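Local coordinates for retropepsin-like aspartic endopeptidase domain-containing protein (Legionella pneumophila subsp. pneumophila str. Philadelphia 1, PDB 2PMA), which is of unknown function but has a retropepsin-like aspartic endopeptidase domain and belongs to a family of putative proteases, at residues 50-53 against 58-61. Numbering follows the deposited sequence.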
loop_
_atom_site.group_PDB
_atom_site.type_symbol
_atom_site.label_atom_id
_atom_site.label_comp_id
_atom_site.label_asym_id
_atom_site.label_seq_id
_atom_site.Cartn_x
_atom_site.Cartn_y
_atom_site.Cartn_z
ATOM N N ARG A 50 4.855 2.587 -13.778
ATOM C CA ARG A 50 3.451 2.294 -14.085
ATOM C C ARG A 50 3.253 0.845 -13.693
ATOM O O ARG A 50 4.118 -0.010 -13.958
ATOM C CB ARG A 50 3.198 2.464 -15.578
ATOM C CG ARG A 50 1.764 2.249 -16.020
ATOM C CD ARG A 50 1.674 2.365 -17.575
ATOM N NE ARG A 50 1.925 3.750 -17.996
ATOM C CZ ARG A 50 2.559 4.117 -19.111
ATOM N NH1 ARG A 50 3.058 3.200 -19.951
ATOM N NH2 ARG A 50 2.708 5.413 -19.388
ATOM N N PHE A 51 2.131 0.557 -13.047
ATOM C CA PHE A 51 1.871 -0.796 -12.617
ATOM C C PHE A 51 0.379 -1.055 -12.527
ATOM O O PHE A 51 -0.435 -0.100 -12.423
ATOM C CB PHE A 51 2.553 -1.052 -11.236
ATOM C CG PHE A 51 2.088 -0.129 -10.116
ATOM C CD1 PHE A 51 2.699 1.129 -9.900
ATOM C CD2 PHE A 51 1.056 -0.533 -9.256
ATOM C CE1 PHE A 51 2.293 1.969 -8.860
ATOM C CE2 PHE A 51 0.620 0.286 -8.226
ATOM C CZ PHE A 51 1.242 1.551 -7.994
ATOM N N THR A 52 0.039 -2.334 -12.547
ATOM C CA THR A 52 -1.366 -2.754 -12.440
ATOM C C THR A 52 -1.591 -3.384 -11.084
ATOM O O THR A 52 -0.814 -4.285 -10.628
ATOM C CB THR A 52 -1.669 -3.684 -13.644
ATOM O OG1 THR A 52 -1.565 -2.888 -14.827
ATOM C CG2 THR A 52 -3.078 -4.310 -13.577
ATOM N N VAL A 53 -2.697 -3.017 -10.435
ATOM C CA VAL A 53 -3.233 -3.854 -9.371
ATOM C C VAL A 53 -4.394 -4.737 -9.856
ATOM O O VAL A 53 -5.450 -4.215 -10.234
ATOM C CB VAL A 53 -3.729 -2.958 -8.195
ATOM C CG1 VAL A 53 -4.336 -3.831 -7.031
ATOM C CG2 VAL A 53 -2.571 -2.047 -7.720
ATOM N N GLY A 58 -11.469 -6.692 -11.778
ATOM C CA GLY A 58 -10.616 -6.261 -12.861
ATOM C C GLY A 58 -9.347 -5.536 -12.450
ATOM O O GLY A 58 -8.978 -5.477 -11.254
ATOM N N ASP A 59 -8.672 -4.987 -13.447
ATOM C CA ASP A 59 -7.325 -4.444 -13.249
ATOM C C ASP A 59 -7.416 -2.911 -13.103
ATOM O O ASP A 59 -8.245 -2.278 -13.813
ATOM C CB ASP A 59 -6.473 -4.717 -14.506
ATOM C CG ASP A 59 -6.149 -6.187 -14.730
ATOM O OD1 ASP A 59 -6.007 -6.930 -13.756
ATOM O OD2 ASP A 59 -5.996 -6.580 -15.916
ATOM N N TYR A 60 -6.540 -2.322 -12.255
ATOM C CA TYR A 60 -6.464 -0.851 -12.046
ATOM C C TYR A 60 -5.019 -0.426 -12.279
ATOM O O TYR A 60 -4.132 -0.945 -11.608
ATOM C CB TYR A 60 -6.876 -0.434 -10.593
ATOM C CG TYR A 60 -8.379 -0.810 -10.334
ATOM C CD1 TYR A 60 -9.386 0.163 -10.420
ATOM C CD2 TYR A 60 -8.763 -2.133 -10.113
ATOM C CE1 TYR A 60 -10.784 -0.216 -10.270
ATOM C CE2 TYR A 60 -10.119 -2.510 -9.922
ATOM C CZ TYR A 60 -11.118 -1.523 -10.005
ATOM O OH TYR A 60 -12.444 -1.845 -9.857
ATOM N N SER A 61 -4.837 0.573 -13.139
ATOM C CA SER A 61 -3.498 1.031 -13.503
ATOM C C SER A 61 -3.133 2.275 -12.674
ATOM O O SER A 61 -3.987 3.203 -12.485
ATOM C CB SER A 61 -3.455 1.310 -15.013
ATOM O OG SER A 61 -2.123 1.644 -15.399
#
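The Tyr60 ring meets Val53 at its edge: the carbonyl oxygen Val53 O lies near the ring plane, 3.9 Å from Tyr60 CD2. Both residues sit near the turn of an antiparallel beta hairpin formed by strands 46-55 and 58-71, part of the mixed beta-sheet of this retropepsin-like domain. Tyr60 CG stands beside its own backbone N (chi1 -63°), and the ring runs on from there away from 50-53, its hydroxyl hydrogen-bonded to Thr57. Val53 and Tyr60 form a hydrogen-bonded pair, gripped by Val53 N to Tyr60 O (2.8 Å) and, less straight, Tyr60 N to Val53 O (3.0 Å). Leu18 of strand 18-24 touches both side chains, whereas the side chain of Phe51, whose CB points away from 58-61, packs on Ala35 and Ile38 of strand 31-43. Thr52 and Ser61 make the next, non-hydrogen-bonded pair, with CA atoms 4.5 Å apart and side chains on the other face of the sheet. Here Arg50 CG passes 4.0 Å from Ser61 OG, and Arg50 NE goes on to a salt bridge with Glu63. Thr52 CG2, anti to the backbone N, reaches diagonally across the strands to Asp59, where the methyl lies 3.5 Å from Asp59 CB.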